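PDB 3R4K: transcriptional regulator, IclR family, which probably binds DNA through a helix-turn-helix domain and regulates transcription, its C-terminal domain being of the IclR effector-binding type. Local coordinates for residues A[135-147]-A[199-213]. Numbering follows the deposited sequence.
Sequences GTASGLAVLAYSE and HAVPIFGPDRAVLGA
In the GAF-like C-terminal domain, helix 137-143 packs on the beta hairpin formed by strands 199-204 and 210-213. The helix runs at 31° to strand 199-204, and the two axes approach to 6.9 Å, which small residues permit: Ala-137 CB lies 3.7 Å from Ala-200 CB, Ala-200 CB comes within 3.5 Å of Ser-138 N, and Ala-141 CB is 4.2 Å from Ala-213 CB. Val-142 CG2, anti to its own carbonyl carbon, reaches the bulged strand at Gly-212 C (3.6 Å). Tyr-145 lays its ring over the hairpin. Phe-204 presents its edge to one face of that ring in a T-shaped stack, planes at 89°, with Phe-204 CZ 3.6 Å from Tyr-145 CG, near the rim; Pro-202 CG approaches Tyr-145 CD2 obliquely. An alanine in place of Tyr-145 would probably leave the Phe-204 edge without its aromatic face and open a gap beside Pro-202. Val-142 O accepts from Ser-146 OG (2.9 Å) and Tyr-145 N on opposite faces of its carbonyl plane, and Val-210 CG1 packs near it, 3.4 Å from Tyr-145 O. No hydrogen bond crosses the interface, an apolar seam laying the helix on the antiparallel six-stranded sheet of the profilin-like, GAF-type domain.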
ATOM      1  N   GLY A 135     -22.225  20.293   1.823  1.00 59.97           N
ATOM      2  CA  GLY A 135     -22.524  20.987   3.073  1.00 58.42           C
ATOM      3  C   GLY A 135     -21.455  21.018   4.146  1.00 58.50           C
ATOM      4  O   GLY A 135     -21.656  21.630   5.201  1.00 55.78           O
ATOM      5  N   THR A 136     -20.317  20.352   3.907  1.00 54.17           N
ATOM      6  CA  THR A 136     -19.226  20.335   4.891  1.00 50.88           C
ATOM      7  C   THR A 136     -17.946  20.867   4.255  1.00 54.27           C
ATOM      8  O   THR A 136     -17.772  20.731   3.041  1.00 55.06           O
ATOM      9  CB  THR A 136     -18.982  18.906   5.466  1.00 50.05           C
ATOM     10  OG1 THR A 136     -18.540  18.023   4.434  1.00 51.04           O
ATOM     11  CG2 THR A 136     -20.186  18.317   6.150  1.00 44.33           C
ATOM     12  N   ALA A 137     -17.033  21.421   5.076  1.00 48.93           N
ATOM     13  CA  ALA A 137     -15.718  21.864   4.616  1.00 48.75           C
ATOM     14  C   ALA A 137     -14.930  20.633   4.134  1.00 50.70           C
ATOM     15  O   ALA A 137     -14.287  20.692   3.090  1.00 49.93           O
ATOM     16  CB  ALA A 137     -14.980  22.582   5.739  1.00 48.66           C
ATOM     17  N   SER A 138     -15.053  19.496   4.874  1.00 45.49           N
ATOM     18  CA  SER A 138     -14.419  18.210   4.554  1.00 42.98           C
ATOM     19  C   SER A 138     -14.875  17.719   3.180  1.00 46.86           C
ATOM     20  O   SER A 138     -14.030  17.355   2.358  1.00 47.41           O
ATOM     21  CB  SER A 138     -14.716  17.165   5.627  1.00 42.03           C
ATOM     22  OG  SER A 138     -14.308  17.627   6.901  1.00 45.71           O
ATOM     23  N   GLY A 139     -16.184  17.772   2.934  1.00 43.02           N
ATOM     24  CA  GLY A 139     -16.786  17.385   1.663  1.00 44.60           C
ATOM     25  C   GLY A 139     -16.314  18.231   0.498  1.00 51.71           C
ATOM     26  O   GLY A 139     -16.009  17.694  -0.573  1.00 52.45           O
ATOM     27  N   LEU A 140     -16.218  19.566   0.703  1.00 49.21           N
ATOM     28  CA  LEU A 140     -15.754  20.509  -0.324  1.00 51.10           C
ATOM     29  C   LEU A 140     -14.270  20.288  -0.625  1.00 53.55           C
ATOM     30  O   LEU A 140     -13.884  20.342  -1.793  1.00 55.34           O
ATOM     31  CB  LEU A 140     -16.027  21.975   0.073  1.00 52.51           C
ATOM     32  CG  LEU A 140     -17.502  22.384   0.135  1.00 59.27           C
ATOM     33  CD1 LEU A 140     -17.691  23.621   0.992  1.00 60.26           C
ATOM     34  CD2 LEU A 140     -18.100  22.584  -1.256  1.00 65.05           C
ATOM     35  N   ALA A 141     -13.454  20.017   0.416  1.00 46.58           N
ATOM     36  CA  ALA A 141     -12.018  19.733   0.285  1.00 44.94           C
ATOM     37  C   ALA A 141     -11.791  18.476  -0.586  1.00 48.29           C
ATOM     38  O   ALA A 141     -10.910  18.489  -1.435  1.00 46.95           O
ATOM     39  CB  ALA A 141     -11.380  19.545   1.665  1.00 42.86           C
ATOM     40  N   VAL A 142     -12.619  17.418  -0.391  1.00 45.71           N
ATOM     41  CA  VAL A 142     -12.557  16.138  -1.115  1.00 44.91           C
ATOM     42  C   VAL A 142     -13.070  16.325  -2.548  1.00 51.44           C
ATOM     43  O   VAL A 142     -12.450  15.821  -3.468  1.00 50.33           O
ATOM     44  CB  VAL A 142     -13.317  15.000  -0.362  1.00 46.96           C
ATOM     45  CG1 VAL A 142     -13.399  13.723  -1.196  1.00 46.91           C
ATOM     46  CG2 VAL A 142     -12.668  14.699   0.984  1.00 44.24           C
ATOM     47  N   LEU A 143     -14.192  17.036  -2.733  1.00 52.91           N
ATOM     48  CA  LEU A 143     -14.797  17.299  -4.046  1.00 56.25           C
ATOM     49  C   LEU A 143     -13.853  18.095  -4.945  1.00 62.64           C
ATOM     50  O   LEU A 143     -13.734  17.799  -6.129  1.00 64.51           O
ATOM     51  CB  LEU A 143     -16.113  18.074  -3.867  1.00 58.37           C
ATOM     52  CG  LEU A 143     -17.267  17.686  -4.780  1.00 66.52           C
ATOM     53  CD1 LEU A 143     -17.533  16.179  -4.747  1.00 66.43           C
ATOM     54  CD2 LEU A 143     -18.521  18.436  -4.399  1.00 69.52           C
ATOM     55  N   ALA A 144     -13.160  19.080  -4.368  1.00 58.84           N
ATOM     56  CA  ALA A 144     -12.252  19.953  -5.098  1.00 60.17           C
ATOM     57  C   ALA A 144     -11.067  19.199  -5.736  1.00 64.24           C
ATOM     58  O   ALA A 144     -10.499  19.681  -6.721  1.00 65.55           O
ATOM     59  CB  ALA A 144     -11.733  21.034  -4.177  1.00 60.26           C
ATOM     60  N   TYR A 145     -10.716  18.018  -5.202  1.00 57.36           N
ATOM     61  CA  TYR A 145      -9.600  17.231  -5.719  1.00 55.80           C
ATOM     62  C   TYR A 145     -10.038  15.855  -6.223  1.00 60.38           C
ATOM     63  O   TYR A 145      -9.202  14.963  -6.416  1.00 59.58           O
ATOM     64  CB  TYR A 145      -8.510  17.133  -4.654  1.00 54.47           C
ATOM     65  CG  TYR A 145      -7.856  18.476  -4.425  1.00 56.47           C
ATOM     66  CD1 TYR A 145      -6.908  18.964  -5.311  1.00 59.16           C
ATOM     67  CD2 TYR A 145      -8.254  19.301  -3.375  1.00 56.63           C
ATOM     68  CE1 TYR A 145      -6.316  20.206  -5.124  1.00 59.79           C
ATOM     69  CE2 TYR A 145      -7.669  20.551  -3.178  1.00 58.11           C
ATOM     70  CZ  TYR A 145      -6.690  20.994  -4.051  1.00 60.94           C
ATOM     71  OH  TYR A 145      -6.074  22.200  -3.856  1.00 55.79           O
ATOM     72  N   SER A 146     -11.341  15.724  -6.512  1.00 59.08           N
ATOM     73  CA  SER A 146     -11.950  14.532  -7.076  1.00 60.40           C
ATOM     74  C   SER A 146     -12.018  14.657  -8.615  1.00 71.59           C
ATOM     75  O   SER A 146     -11.826  15.753  -9.167  1.00 74.58           O
ATOM     76  CB  SER A 146     -13.338  14.321  -6.483  1.00 63.00           C
ATOM     77  OG  SER A 146     -13.251  13.677  -5.222  1.00 65.93           O
ATOM     78  N   GLU A 147     -12.267  13.528  -9.305  1.00 69.04           N
ATOM     79  CA  GLU A 147     -12.374  13.486 -10.765  1.00 71.46           C
ATOM     80  C   GLU A 147     -13.565  14.321 -11.250  1.00 77.21           C
ATOM     81  O   GLU A 147     -14.627  14.281 -10.618  1.00 76.50           O
ATOM     82  CB  GLU A 147     -12.502  12.040 -11.275  1.00 73.06           C
ATOM     83  CG  GLU A 147     -11.183  11.313 -11.474  1.00 80.44           C
ATOM     84  CD  GLU A 147     -10.134  12.007 -12.324  1.00101.46           C
ATOM     85  OE1 GLU A 147     -10.329  12.127 -13.556  1.00112.37           O
ATOM     86  OE2 GLU A 147      -9.107  12.428 -11.743  1.00 79.95           O
ATOM     87  N   HIS A 199     -13.100  24.281   9.050  1.00 48.47           N
ATOM     88  CA  HIS A 199     -11.940  24.440   8.171  1.00 48.42           C
ATOM     89  C   HIS A 199     -11.464  23.051   7.801  1.00 48.87           C
ATOM     90  O   HIS A 199     -11.372  22.202   8.693  1.00 45.82           O
ATOM     91  CB  HIS A 199     -10.805  25.193   8.882  1.00 50.04           C
ATOM     92  CG  HIS A 199     -11.033  26.649   9.093  1.00 56.54           C
ATOM     93  ND1 HIS A 199     -11.839  27.111  10.120  1.00 58.86           N
ATOM     94  CD2 HIS A 199     -10.471  27.707   8.466  1.00 61.27           C
ATOM     95  CE1 HIS A 199     -11.783  28.427  10.050  1.00 61.01           C
ATOM     96  NE2 HIS A 199     -10.973  28.831   9.067  1.00 63.10           N
ATOM     97  N   ALA A 200     -11.148  22.798   6.522  1.00 44.72           N
ATOM     98  CA  ALA A 200     -10.670  21.470   6.123  1.00 42.12           C
ATOM     99  C   ALA A 200      -9.669  21.520   4.997  1.00 44.08           C
ATOM    100  O   ALA A 200      -9.729  22.397   4.136  1.00 45.55           O
ATOM    101  CB  ALA A 200     -11.829  20.574   5.729  1.00 42.30           C
ATOM    102  N   VAL A 201      -8.739  20.563   5.025  1.00 37.29           N
ATOM    103  CA  VAL A 201      -7.693  20.371   4.017  1.00 36.48           C
ATOM    104  C   VAL A 201      -7.805  18.944   3.476  1.00 39.97           C
ATOM    105  O   VAL A 201      -8.136  18.033   4.244  1.00 38.71           O
ATOM    106  CB  VAL A 201      -6.247  20.680   4.531  1.00 38.93           C
ATOM    107  CG1 VAL A 201      -6.062  22.166   4.812  1.00 41.26           C
ATOM    108  CG2 VAL A 201      -5.860  19.830   5.743  1.00 35.81           C
ATOM    109  N   PRO A 202      -7.525  18.702   2.182  1.00 37.60           N
ATOM    110  CA  PRO A 202      -7.580  17.320   1.684  1.00 35.72           C
ATOM    111  C   PRO A 202      -6.354  16.503   2.119  1.00 36.13           C
ATOM    112  O   PRO A 202      -5.285  17.057   2.374  1.00 33.73           O
ATOM    113  CB  PRO A 202      -7.613  17.506   0.172  1.00 39.69           C
ATOM    114  CG  PRO A 202      -6.828  18.773  -0.053  1.00 46.20           C
ATOM    115  CD  PRO A 202      -7.100  19.648   1.124  1.00 42.05           C
ATOM    116  N   ILE A 203      -6.534  15.178   2.234  1.00 32.94           N
ATOM    117  CA  ILE A 203      -5.487  14.218   2.562  1.00 31.37           C
ATOM    118  C   ILE A 203      -5.312  13.388   1.313  1.00 36.52           C
ATOM    119  O   ILE A 203      -6.302  12.919   0.727  1.00 37.03           O
ATOM    120  CB  ILE A 203      -5.805  13.378   3.838  1.00 33.03           C
ATOM    121  CG1 ILE A 203      -6.019  14.279   5.079  1.00 32.65           C
ATOM    122  CG2 ILE A 203      -4.728  12.305   4.113  1.00 33.15           C
ATOM    123  CD1 ILE A 203      -4.791  15.212   5.525  1.00 31.88           C
ATOM    124  N   PHE A 204      -4.067  13.289   0.853  1.00 33.31           N
ATOM    125  CA  PHE A 204      -3.750  12.571  -0.365  1.00 33.47           C
ATOM    126  C   PHE A 204      -2.988  11.317  -0.039  1.00 37.03           C
ATOM    127  O   PHE A 204      -2.107  11.343   0.826  1.00 34.88           O
ATOM    128  CB  PHE A 204      -2.946  13.477  -1.325  1.00 36.35           C
ATOM    129  CG  PHE A 204      -3.679  14.711  -1.803  1.00 39.63           C
ATOM    130  CD1 PHE A 204      -4.683  14.618  -2.766  1.00 44.08           C
ATOM    131  CD2 PHE A 204      -3.339  15.968  -1.328  1.00 41.83           C
ATOM    132  CE1 PHE A 204      -5.362  15.761  -3.210  1.00 46.83           C
ATOM    133  CE2 PHE A 204      -4.011  17.113  -1.781  1.00 46.76           C
ATOM    134  CZ  PHE A 204      -5.013  17.003  -2.723  1.00 45.94           C
ATOM    135  N   GLY A 205      -3.300  10.238  -0.761  1.00 37.10           N
ATOM    136  CA  GLY A 205      -2.621   8.953  -0.603  1.00 37.07           C
ATOM    137  C   GLY A 205      -1.341   8.821  -1.411  1.00 41.15           C
ATOM    138  O   GLY A 205      -0.975   9.741  -2.157  1.00 41.74           O
ATOM    139  N   PRO A 206      -0.648   7.664  -1.298  1.00 38.01           N
ATOM    140  CA  PRO A 206       0.607   7.461  -2.056  1.00 38.24           C
ATOM    141  C   PRO A 206       0.474   7.595  -3.584  1.00 41.90           C
ATOM    142  O   PRO A 206       1.437   8.012  -4.235  1.00 41.89           O
ATOM    143  CB  PRO A 206       1.030   6.043  -1.666  1.00 40.01           C
ATOM    144  CG  PRO A 206       0.382   5.794  -0.339  1.00 44.14           C
ATOM    145  CD  PRO A 206      -0.948   6.493  -0.455  1.00 40.05           C
ATOM    146  N   ASP A 207      -0.715   7.305  -4.143  1.00 38.33           N
ATOM    147  CA  ASP A 207      -1.009   7.396  -5.574  1.00 39.65           C
ATOM    148  C   ASP A 207      -1.398   8.833  -6.035  1.00 45.64           C
ATOM    149  O   ASP A 207      -1.746   9.020  -7.211  1.00 45.95           O
ATOM    150  CB  ASP A 207      -2.142   6.410  -5.933  1.00 42.01           C
ATOM    151  CG  ASP A 207      -3.470   6.623  -5.228  1.00 45.68           C
ATOM    152  OD1 ASP A 207      -3.506   7.381  -4.237  1.00 45.62           O
ATOM    153  OD2 ASP A 207      -4.459   5.988  -5.628  1.00 51.93           O
ATOM    154  N   ARG A 208      -1.337   9.832  -5.113  1.00 41.66           N
ATOM    155  CA  ARG A 208      -1.674  11.254  -5.339  1.00 41.91           C
ATOM    156  C   ARG A 208      -3.194  11.509  -5.429  1.00 44.06           C
ATOM    157  O   ARG A 208      -3.597  12.646  -5.691  1.00 45.86           O
ATOM    158  CB  ARG A 208      -0.992  11.841  -6.584  1.00 42.30           C
ATOM    159  CG  ARG A 208       0.504  11.911  -6.485  1.00 49.18           C
ATOM    160  CD  ARG A 208       1.068  13.049  -7.300  1.00 52.30           C
ATOM    161  NE  ARG A 208       0.947  12.824  -8.739  1.00 59.26           N
ATOM    162  CZ  ARG A 208       1.524  13.593  -9.655  1.00 71.39           C
ATOM    163  NH1 ARG A 208       2.276  14.626  -9.286  1.00 57.48           N
ATOM    164  NH2 ARG A 208       1.378  13.320 -10.950  1.00 46.92           N
ATOM    165  N   ALA A 209      -4.031  10.478  -5.208  1.00 37.13           N
ATOM    166  CA  ALA A 209      -5.488  10.652  -5.226  1.00 37.34           C
ATOM    167  C   ALA A 209      -5.958  11.095  -3.855  1.00 42.05           C
ATOM    168  O   ALA A 209      -5.354  10.713  -2.837  1.00 39.45           O
ATOM    169  CB  ALA A 209      -6.177   9.357  -5.625  1.00 38.03           C
ATOM    170  N   VAL A 210      -7.027  11.905  -3.825  1.00 41.24           N
ATOM    171  CA  VAL A 210      -7.622  12.394  -2.584  1.00 40.34           C
ATOM    172  C   VAL A 210      -8.246  11.175  -1.833  1.00 42.10           C
ATOM    173  O   VAL A 210      -8.973  10.395  -2.457  1.00 42.78           O
ATOM    174  CB  VAL A 210      -8.616  13.577  -2.856  1.00 46.26           C
ATOM    175  CG1 VAL A 210      -9.853  13.145  -3.636  1.00 47.73           C
ATOM    176  CG2 VAL A 210      -9.000  14.311  -1.572  1.00 45.69           C
ATOM    177  N   LEU A 211      -7.865  10.977  -0.538  1.00 36.56           N
ATOM    178  CA  LEU A 211      -8.338   9.895   0.358  1.00 36.96           C
ATOM    179  C   LEU A 211      -9.502  10.314   1.241  1.00 42.21           C
ATOM    180  O   LEU A 211     -10.332   9.489   1.651  1.00 42.20           O
ATOM    181  CB  LEU A 211      -7.224   9.458   1.346  1.00 35.64           C
ATOM    182  CG  LEU A 211      -6.075   8.635   0.894  1.00 40.09           C
ATOM    183  CD1 LEU A 211      -5.355   8.132   2.086  1.00 38.56           C
ATOM    184  CD2 LEU A 211      -6.526   7.450   0.062  1.00 45.86           C
ATOM    185  N   GLY A 212      -9.429  11.562   1.659  1.00 38.20           N
ATOM    186  CA  GLY A 212     -10.354  12.156   2.596  1.00 38.18           C
ATOM    187  C   GLY A 212      -9.918  13.551   2.970  1.00 41.96           C
ATOM    188  O   GLY A 212      -9.282  14.251   2.165  1.00 42.66           O
ATOM    189  N   ALA A 213     -10.275  13.967   4.188  1.00 36.71           N
ATOM    190  CA  ALA A 213      -9.987  15.316   4.660  1.00 36.40           C
ATOM    191  C   ALA A 213      -9.794  15.369   6.154  1.00 36.84           C
ATOM    192  O   ALA A 213     -10.444  14.626   6.902  1.00 35.69           O
ATOM    193  CB  ALA A 213     -11.118  16.267   4.266  1.00 38.82           C
TER